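Local structure of uncharacterized protein (Parabacteroides merdae, 4MXN) at residues M153-Q167 and Y176-N190. The protein is of unknown function but probably hydrolyses glycosidic bonds in polysaccharides, perhaps pectin-like ones. Residues are numbered along the deposited sequence; the frame is centred on the assembly and turned at random.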
HETATM    1  N   MSE A 153       1.738  -5.148   5.032  1.00 24.14           N
HETATM    2  CA  MSE A 153       2.638  -6.311   5.043  0.50 24.49           C
HETATM    3  C   MSE A 153       2.537  -7.035   6.364  1.00 27.34           C
HETATM    4  O   MSE A 153       2.678  -6.419   7.421  1.00 27.12           O
HETATM    5  CB  MSE A 153       4.101  -5.921   4.787  0.50 26.94           C
HETATM    6  CG  MSE A 153       4.467  -5.888   3.332  0.50 34.18           C
HETATM    7 SE   MSE A 153       4.353  -4.075   2.659  0.38 41.92          SE
HETATM    8  CE  MSE A 153       4.492  -4.496   0.757  0.50 38.45           C
ATOM      9  N   GLU A 154       2.304  -8.345   6.317  1.00 22.77           N
ATOM     10  CA  GLU A 154       2.218  -9.136   7.544  1.00 22.49           C
ATOM     11  C   GLU A 154       3.092 -10.383   7.443  1.00 24.62           C
ATOM     12  O   GLU A 154       2.923 -11.180   6.518  1.00 25.61           O
ATOM     13  CB  GLU A 154       0.773  -9.512   7.894  1.00 23.84           C
ATOM     14  CG  GLU A 154       0.638 -10.033   9.323  1.00 28.89           C
ATOM     15  CD  GLU A 154      -0.737 -10.539   9.711  1.00 46.84           C
ATOM     16  OE1 GLU A 154      -1.749 -10.014   9.190  1.00 46.90           O
ATOM     17  OE2 GLU A 154      -0.804 -11.454  10.563  1.00 49.96           O
ATOM     18  N   GLY A 155       3.981 -10.551   8.412  1.00 20.67           N
ATOM     19  CA  GLY A 155       4.878 -11.704   8.500  1.00 22.50           C
ATOM     20  C   GLY A 155       5.886 -11.791   7.370  1.00 25.56           C
ATOM     21  O   GLY A 155       6.364 -12.877   7.053  1.00 26.01           O
ATOM     22  N   CYS A 156       6.211 -10.654   6.756  1.00 20.65           N
ATOM     23  CA  CYS A 156       7.125 -10.589   5.628  1.00 21.27           C
ATOM     24  C   CYS A 156       8.567 -10.348   6.074  1.00 25.10           C
ATOM     25  O   CYS A 156       8.805  -9.812   7.152  1.00 23.77           O
ATOM     26  CB  CYS A 156       6.660  -9.523   4.641  1.00 21.52           C
ATOM     27  SG  CYS A 156       5.072  -9.904   3.849  1.00 25.42           S
ATOM     28  N   GLU A 157       9.534 -10.760   5.239  1.00 22.36           N
ATOM     29  CA  GLU A 157      10.960 -10.573   5.517  1.00 22.24           C
ATOM     30  C   GLU A 157      11.635  -9.901   4.326  1.00 25.83           C
ATOM     31  O   GLU A 157      11.343 -10.286   3.200  1.00 26.33           O
ATOM     32  CB  GLU A 157      11.615 -11.943   5.807  1.00 24.98           C
ATOM     33  CG  GLU A 157      11.221 -12.548   7.141  1.00 38.99           C
ATOM     34  CD  GLU A 157      11.994 -13.771   7.595  1.00 58.23           C
ATOM     35  OE1 GLU A 157      12.983 -14.157   6.926  1.00 43.11           O
ATOM     36  OE2 GLU A 157      11.612 -14.333   8.645  1.00 53.76           O
ATOM     37  N   ASP A 158      12.536  -8.916   4.559  1.00 23.56           N
ATOM     38  CA  ASP A 158      13.284  -8.192   3.513  1.00 24.73           C
ATOM     39  C   ASP A 158      12.286  -7.448   2.600  1.00 29.65           C
ATOM     40  O   ASP A 158      11.981  -7.878   1.484  1.00 30.15           O
ATOM     41  CB  ASP A 158      14.236  -9.135   2.722  1.00 28.35           C
ATOM     42  CG  ASP A 158      15.175  -9.968   3.593  1.00 40.98           C
ATOM     43  OD1 ASP A 158      15.624  -9.457   4.643  1.00 44.07           O
ATOM     44  OD2 ASP A 158      15.460 -11.126   3.223  1.00 45.31           O
ATOM     45  N   VAL A 159      11.726  -6.359   3.135  1.00 25.65           N
ATOM     46  CA  VAL A 159      10.720  -5.531   2.461  1.00 24.39           C
ATOM     47  C   VAL A 159      11.342  -4.178   2.120  1.00 28.61           C
ATOM     48  O   VAL A 159      11.848  -3.500   3.012  1.00 29.02           O
ATOM     49  CB  VAL A 159       9.467  -5.371   3.361  1.00 27.18           C
ATOM     50  CG1 VAL A 159       8.436  -4.435   2.723  1.00 25.62           C
ATOM     51  CG2 VAL A 159       8.849  -6.727   3.698  1.00 27.57           C
ATOM     52  N   LYS A 160      11.264  -3.772   0.843  1.00 22.82           N
ATOM     53  CA  LYS A 160      11.844  -2.512   0.409  1.00 20.29           C
ATOM     54  C   LYS A 160      10.764  -1.610  -0.196  1.00 21.34           C
ATOM     55  O   LYS A 160      10.270  -1.862  -1.288  1.00 20.17           O
ATOM     56  CB  LYS A 160      12.987  -2.769  -0.587  1.00 23.40           C
ATOM     57  CG  LYS A 160      13.755  -1.514  -1.009  1.00 29.20           C
ATOM     58  CD  LYS A 160      14.777  -1.851  -2.082  1.00 36.48           C
ATOM     59  CE  LYS A 160      15.291  -0.611  -2.759  1.00 36.43           C
ATOM     60  NZ  LYS A 160      16.297  -0.932  -3.807  1.00 31.25           N
ATOM     61  N   ILE A 161      10.407  -0.552   0.530  1.00 17.77           N
ATOM     62  CA  ILE A 161       9.417   0.433   0.079  1.00 17.41           C
ATOM     63  C   ILE A 161      10.166   1.723  -0.174  1.00 22.94           C
ATOM     64  O   ILE A 161      10.894   2.170   0.708  1.00 22.89           O
ATOM     65  CB  ILE A 161       8.239   0.639   1.093  1.00 20.15           C
ATOM     66  CG1 ILE A 161       7.606  -0.692   1.593  1.00 21.11           C
ATOM     67  CG2 ILE A 161       7.165   1.634   0.546  1.00 20.21           C
ATOM     68  CD1 ILE A 161       6.902  -1.590   0.555  1.00 25.25           C
ATOM     69  N   GLU A 162      10.009   2.326  -1.361  1.00 22.53           N
ATOM     70  CA  GLU A 162      10.686   3.596  -1.643  1.00 22.01           C
ATOM     71  C   GLU A 162       9.956   4.463  -2.665  1.00 23.20           C
ATOM     72  O   GLU A 162       9.172   3.956  -3.474  1.00 21.32           O
ATOM     73  CB  GLU A 162      12.137   3.350  -2.130  1.00 23.81           C
ATOM     74  CG  GLU A 162      12.275   2.578  -3.441  1.00 25.76           C
ATOM     75  CD  GLU A 162      13.676   2.528  -4.027  1.00 41.28           C
ATOM     76  OE1 GLU A 162      14.626   3.050  -3.396  1.00 37.52           O
ATOM     77  OE2 GLU A 162      13.819   1.957  -5.129  1.00 29.66           O
ATOM     78  N   GLN A 163      10.231   5.783  -2.609  1.00 18.88           N
ATOM     79  CA  GLN A 163       9.903   6.866  -3.553  1.00 19.33           C
ATOM     80  C   GLN A 163       8.428   7.154  -3.790  1.00 23.70           C
ATOM     81  O   GLN A 163       8.105   8.271  -4.209  1.00 22.08           O
ATOM     82  CB  GLN A 163      10.510   6.565  -4.944  1.00 21.24           C
ATOM     83  CG  GLN A 163      12.007   6.261  -4.977  1.00 24.06           C
ATOM     84  CD  GLN A 163      12.376   5.741  -6.343  1.00 36.32           C
ATOM     85  OE1 GLN A 163      11.980   4.631  -6.746  1.00 29.35           O
ATOM     86  NE2 GLN A 163      13.116   6.544  -7.097  1.00 22.67           N
ATOM     87  N   VAL A 164       7.552   6.145  -3.640  1.00 19.89           N
ATOM     88  CA  VAL A 164       6.122   6.288  -3.961  1.00 19.67           C
ATOM     89  C   VAL A 164       5.416   7.383  -3.133  1.00 20.85           C
ATOM     90  O   VAL A 164       5.826   7.700  -2.022  1.00 19.09           O
ATOM     91  CB  VAL A 164       5.335   4.945  -3.848  1.00 23.48           C
ATOM     92  CG1 VAL A 164       5.744   3.967  -4.940  1.00 23.58           C
ATOM     93  CG2 VAL A 164       5.477   4.306  -2.456  1.00 22.89           C
ATOM     94  N   THR A 165       4.363   7.950  -3.712  1.00 18.10           N
ATOM     95  CA  THR A 165       3.478   8.888  -3.037  1.00 18.75           C
ATOM     96  C   THR A 165       2.242   8.071  -2.676  1.00 20.93           C
ATOM     97  O   THR A 165       1.620   7.476  -3.553  1.00 20.61           O
ATOM     98  CB  THR A 165       3.204  10.146  -3.887  1.00 19.09           C
ATOM     99  OG1 THR A 165       4.400  10.951  -3.925  1.00 21.07           O
ATOM    100  CG2 THR A 165       2.055  10.981  -3.324  1.00 23.19           C
ATOM    101  N   LEU A 166       1.927   8.005  -1.379  1.00 17.63           N
ATOM    102  CA  LEU A 166       0.767   7.279  -0.853  1.00 17.20           C
ATOM    103  C   LEU A 166      -0.277   8.332  -0.581  1.00 21.02           C
ATOM    104  O   LEU A 166      -0.080   9.197   0.277  1.00 21.39           O
ATOM    105  CB  LEU A 166       1.174   6.477   0.411  1.00 17.47           C
ATOM    106  CG  LEU A 166       2.257   5.411   0.165  1.00 20.70           C
ATOM    107  CD1 LEU A 166       2.636   4.712   1.439  1.00 20.89           C
ATOM    108  CD2 LEU A 166       1.801   4.405  -0.898  1.00 22.15           C
ATOM    109  N   GLN A 167      -1.336   8.329  -1.374  1.00 16.36           N
ATOM    110  CA  GLN A 167      -2.307   9.405  -1.303  1.00 15.91           C
ATOM    111  C   GLN A 167      -3.715   8.961  -0.971  1.00 20.34           C
ATOM    112  O   GLN A 167      -4.273   8.062  -1.611  1.00 19.87           O
ATOM    113  CB  GLN A 167      -2.306  10.131  -2.653  1.00 17.32           C
ATOM    114  CG  GLN A 167      -3.313  11.269  -2.821  1.00 26.52           C
ATOM    115  CD  GLN A 167      -3.108  11.946  -4.149  1.00 42.47           C
ATOM    116  OE1 GLN A 167      -2.121  12.647  -4.371  1.00 38.64           O
ATOM    117  NE2 GLN A 167      -3.990  11.689  -5.081  1.00 30.71           N
ATOM    118  N   TYR A 176       2.562  -2.359   8.897  1.00 21.22           N
ATOM    119  CA  TYR A 176       3.661  -3.326   9.005  1.00 21.42           C
ATOM    120  C   TYR A 176       3.417  -4.115  10.265  1.00 25.07           C
ATOM    121  O   TYR A 176       3.384  -3.547  11.367  1.00 25.66           O
ATOM    122  CB  TYR A 176       5.054  -2.648   8.985  1.00 23.19           C
ATOM    123  CG  TYR A 176       5.254  -1.773   7.767  1.00 26.04           C
ATOM    124  CD1 TYR A 176       5.507  -2.334   6.514  1.00 28.69           C
ATOM    125  CD2 TYR A 176       5.153  -0.390   7.855  1.00 26.91           C
ATOM    126  CE1 TYR A 176       5.638  -1.533   5.378  1.00 25.64           C
ATOM    127  CE2 TYR A 176       5.287   0.421   6.724  1.00 27.12           C
ATOM    128  CZ  TYR A 176       5.539  -0.157   5.491  1.00 26.84           C
ATOM    129  OH  TYR A 176       5.656   0.631   4.375  1.00 25.42           O
ATOM    130  N   LYS A 177       3.132  -5.409  10.092  1.00 19.37           N
ATOM    131  CA  LYS A 177       2.815  -6.297  11.193  1.00 19.95           C
ATOM    132  C   LYS A 177       3.694  -7.535  11.142  1.00 24.72           C
ATOM    133  O   LYS A 177       3.691  -8.226  10.126  1.00 25.35           O
ATOM    134  CB  LYS A 177       1.320  -6.690  11.147  1.00 21.68           C
ATOM    135  CG  LYS A 177       0.895  -7.579  12.305  1.00 30.18           C
ATOM    136  CD  LYS A 177      -0.604  -7.839  12.330  1.00 38.13           C
ATOM    137  CE  LYS A 177      -0.980  -8.837  13.409  1.00 49.30           C
ATOM    138  NZ  LYS A 177      -0.670  -8.357  14.784  1.00 53.94           N
ATOM    139  N   ASP A 178       4.445  -7.814  12.239  1.00 22.94           N
ATOM    140  CA  ASP A 178       5.314  -8.995  12.419  1.00 23.53           C
ATOM    141  C   ASP A 178       6.285  -9.173  11.244  1.00 26.84           C
ATOM    142  O   ASP A 178       6.521 -10.290  10.798  1.00 26.45           O
ATOM    143  CB  ASP A 178       4.466 -10.276  12.609  1.00 26.41           C
ATOM    144  CG  ASP A 178       3.433 -10.204  13.720  1.00 40.91           C
ATOM    145  OD1 ASP A 178       3.707  -9.538  14.745  1.00 43.07           O
ATOM    146  OD2 ASP A 178       2.363 -10.836  13.577  1.00 46.50           O
ATOM    147  N   CYS A 179       6.838  -8.065  10.745  1.00 23.84           N
ATOM    148  CA  CYS A 179       7.779  -8.080   9.633  1.00 23.54           C
ATOM    149  C   CYS A 179       9.221  -7.993  10.138  1.00 28.05           C
ATOM    150  O   CYS A 179       9.475  -7.498  11.238  1.00 27.42           O
ATOM    151  CB  CYS A 179       7.481  -6.948   8.653  1.00 23.34           C
ATOM    152  SG  CYS A 179       5.929  -7.122   7.749  1.00 27.02           S
ATOM    153  N   HIS A 180      10.164  -8.484   9.316  1.00 25.35           N
ATOM    154  CA  HIS A 180      11.600  -8.456   9.590  1.00 25.77           C
ATOM    155  C   HIS A 180      12.306  -7.735   8.459  1.00 25.79           C
ATOM    156  O   HIS A 180      12.034  -8.037   7.303  1.00 24.18           O
ATOM    157  CB  HIS A 180      12.191  -9.883   9.713  1.00 28.43           C
ATOM    158  CG  HIS A 180      11.793 -10.650  10.935  1.00 34.26           C
ATOM    159  ND1 HIS A 180      10.707 -11.511  10.924  1.00 37.26           N
ATOM    160  CD2 HIS A 180      12.416 -10.754  12.130  1.00 37.79           C
ATOM    161  CE1 HIS A 180      10.688 -12.078  12.118  1.00 37.67           C
ATOM    162  NE2 HIS A 180      11.680 -11.634  12.885  1.00 38.44           N
ATOM    163  N   ASN A 181      13.262  -6.861   8.782  1.00 22.10           N
ATOM    164  CA  ASN A 181      14.116  -6.155   7.820  1.00 22.43           C
ATOM    165  C   ASN A 181      13.288  -5.380   6.792  1.00 24.63           C
ATOM    166  O   ASN A 181      13.245  -5.731   5.608  1.00 24.22           O
ATOM    167  CB  ASN A 181      15.119  -7.118   7.133  1.00 24.91           C
ATOM    168  CG  ASN A 181      16.153  -6.417   6.272  1.00 45.49           C
ATOM    169  OD1 ASN A 181      16.421  -5.229   6.425  1.00 37.00           O
ATOM    170  ND2 ASN A 181      16.733  -7.127   5.320  1.00 43.00           N
ATOM    171  N   VAL A 182      12.597  -4.354   7.272  1.00 19.59           N
ATOM    172  CA  VAL A 182      11.779  -3.471   6.437  1.00 19.24           C
ATOM    173  C   VAL A 182      12.525  -2.153   6.272  1.00 24.57           C
ATOM    174  O   VAL A 182      13.081  -1.644   7.247  1.00 23.04           O
ATOM    175  CB  VAL A 182      10.362  -3.244   7.045  1.00 22.63           C
ATOM    176  CG1 VAL A 182       9.536  -2.247   6.216  1.00 21.49           C
ATOM    177  CG2 VAL A 182       9.614  -4.561   7.210  1.00 22.47           C
ATOM    178  N   THR A 183      12.552  -1.612   5.037  1.00 22.04           N
ATOM    179  CA  THR A 183      13.121  -0.285   4.767  1.00 20.95           C
ATOM    180  C   THR A 183      12.054   0.519   4.048  1.00 23.00           C
ATOM    181  O   THR A 183      11.388  -0.009   3.165  1.00 20.78           O
ATOM    182  CB  THR A 183      14.450  -0.333   3.983  1.00 27.87           C
ATOM    183  OG1 THR A 183      14.235  -0.893   2.693  1.00 25.24           O
ATOM    184  CG2 THR A 183      15.591  -1.062   4.741  1.00 27.64           C
ATOM    185  N   VAL A 184      11.844   1.771   4.471  1.00 21.98           N
ATOM    186  CA  VAL A 184      10.878   2.717   3.863  1.00 20.70           C
ATOM    187  C   VAL A 184      11.662   3.994   3.599  1.00 24.58           C
ATOM    188  O   VAL A 184      12.043   4.683   4.546  1.00 25.76           O
ATOM    189  CB  VAL A 184       9.611   2.948   4.738  1.00 23.46           C
ATOM    190  CG1 VAL A 184       8.582   3.782   3.992  1.00 21.90           C
ATOM    191  CG2 VAL A 184       8.993   1.626   5.199  1.00 23.30           C
ATOM    192  N   ASP A 185      11.969   4.272   2.330  1.00 20.82           N
ATOM    193  CA  ASP A 185      12.838   5.385   1.957  1.00 20.45           C
ATOM    194  C   ASP A 185      12.205   6.374   0.987  1.00 22.65           C
ATOM    195  O   ASP A 185      11.694   5.955  -0.039  1.00 22.69           O
ATOM    196  CB  ASP A 185      14.124   4.825   1.309  1.00 22.60           C
ATOM    197  CG  ASP A 185      15.118   4.250   2.290  1.00 33.31           C
ATOM    198  OD1 ASP A 185      14.989   3.065   2.633  1.00 30.51           O
ATOM    199  OD2 ASP A 185      16.030   4.992   2.711  1.00 44.29           O
ATOM    200  N   LYS A 186      12.290   7.691   1.275  1.00 20.27           N
ATOM    201  CA  LYS A 186      11.804   8.781   0.387  1.00 19.51           C
ATOM    202  C   LYS A 186      10.292   8.627   0.020  1.00 22.22           C
ATOM    203  O   LYS A 186       9.865   8.995  -1.078  1.00 22.81           O
ATOM    204  CB  LYS A 186      12.678   8.862  -0.899  1.00 19.85           C
ATOM    205  CG  LYS A 186      14.183   8.992  -0.618  1.00 25.88           C
ATOM    206  CD  LYS A 186      15.037   8.624  -1.836  1.00 33.13           C
ATOM    207  CE  LYS A 186      16.501   8.497  -1.486  1.00 38.66           C
ATOM    208  NZ  LYS A 186      16.818   7.161  -0.920  1.00 38.48           N
ATOM    209  N   VAL A 187       9.495   8.102   0.954  1.00 17.52           N
ATOM    210  CA  VAL A 187       8.061   7.915   0.700  1.00 16.93           C
ATOM    211  C   VAL A 187       7.321   9.191   1.124  1.00 19.53           C
ATOM    212  O   VAL A 187       7.701   9.837   2.088  1.00 19.03           O
ATOM    213  CB  VAL A 187       7.487   6.630   1.378  1.00 19.87           C
ATOM    214  CG1 VAL A 187       5.957   6.542   1.249  1.00 17.97           C
ATOM    215  CG2 VAL A 187       8.126   5.369   0.796  1.00 20.14           C
ATOM    216  N   VAL A 188       6.307   9.577   0.368  1.00 17.44           N
ATOM    217  CA  VAL A 188       5.508  10.754   0.683  1.00 18.08           C
ATOM    218  C   VAL A 188       4.098  10.258   1.012  1.00 24.14           C
ATOM    219  O   VAL A 188       3.525   9.502   0.222  1.00 24.29           O
ATOM    220  CB  VAL A 188       5.512  11.804  -0.466  1.00 22.55           C
ATOM    221  CG1 VAL A 188       4.501  12.934  -0.206  1.00 23.13           C
ATOM    222  CG2 VAL A 188       6.927  12.365  -0.717  1.00 22.32           C
ATOM    223  N   VAL A 189       3.556  10.642   2.191  1.00 19.93           N
ATOM    224  CA  VAL A 189       2.171  10.290   2.531  1.00 17.98           C
ATOM    225  C   VAL A 189       1.347  11.580   2.462  1.00 23.13           C
ATOM    226  O   VAL A 189       1.630  12.526   3.205  1.00 22.93           O
ATOM    227  CB  VAL A 189       1.974   9.542   3.880  1.00 20.03           C
ATOM    228  CG1 VAL A 189       0.499   9.245   4.126  1.00 19.78           C
ATOM    229  CG2 VAL A 189       2.791   8.248   3.931  1.00 18.88           C
ATOM    230  N   ASN A 190       0.375  11.631   1.522  1.00 20.65           N
ATOM    231  CA  ASN A 190      -0.534  12.770   1.352  1.00 21.58           C
ATOM    232  C   ASN A 190      -1.874  12.353   1.914  1.00 23.46           C
ATOM    233  O   ASN A 190      -2.446  11.380   1.445  1.00 23.14           O
ATOM    234  CB  ASN A 190      -0.628  13.228  -0.107  1.00 23.15           C
ATOM    235  CG  ASN A 190       0.614  13.921  -0.609  1.00 40.15           C
ATOM    236  OD1 ASN A 190       1.297  14.636   0.122  1.00 30.89           O
ATOM    237  ND2 ASN A 190       0.883  13.805  -1.893  1.00 35.30           N
TER
HETATM  238  O   HOH W   1       1.300 -12.493  11.851  1.00 33.43           O
HETATM  239  O   HOH W   2      14.609  -4.071   3.509  1.00 37.20           O
HETATM  240  O   HOH W   3      13.542   1.360   1.123  1.00 23.03           O
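Val187 is the clearest bump of this contact: its CG2 lies 3.9 Å from Ile161 CG2, while its other methyl, CG1, lies 3.8 Å from Leu166 CD1. With CG1 anti to the backbone N (chi1 173°), the two methyls spread between Ile161 and Leu166, filling the inner side of the bend that links strands 159-162 and 165-167. Farther along the interior, Val159 packs against Val182 and Leu166 against Val189. In the conformer described, one of two, the selenium of selenomethionine Met153 lies 3.9 Å from Tyr176 CE1, obliquely placed, and Ile161 CG1 meets the edge of the same ring; Tyr176 OH is hydrogen-bonded to Glu174. Cys179 SG fits against Met153, 3.7 Å from Met153 CB.

Strands 159-162 and 182-185 run parallel, 7° apart, with their axes 4.6 Å from each other, and twelve backbone N-H to C=O hydrogen bonds join the two segments. In-register pairing continues past corners at Asp158 and Asn181, consistent with successive coils of the right-handed parallel beta-helix known for family 28. Where the two chains turn, Asn181 ND2 donates to Asp158 OD1 (2.7 Å), on the anti side and 30° out of the carboxylate plane, a side-chain hydrogen bond between neighbouring coils.

Outside, the extended chain of Glu154 lies alongside the Lys177 methylenes, CD to CD 3.8 Å, with the charged ends not in contact. One water donates to both Glu154 OE2 and Asp178 OD2, whose oxygens stand 4.4 Å apart, and so probably eases their repulsion. Replacing Glu154 by alanine removes the carboxylate and would probably leave the Lys177 methylenes uncovered and the water held by Asp178 without its second carboxylate. Another water joins Ile161 O, Thr183 OG1 and Asp185 OD1. Chemically, then, backbone bonds join the coils, apolar packing fills their interior, and waters and the Asp158-Asn181 bond add polar links outside.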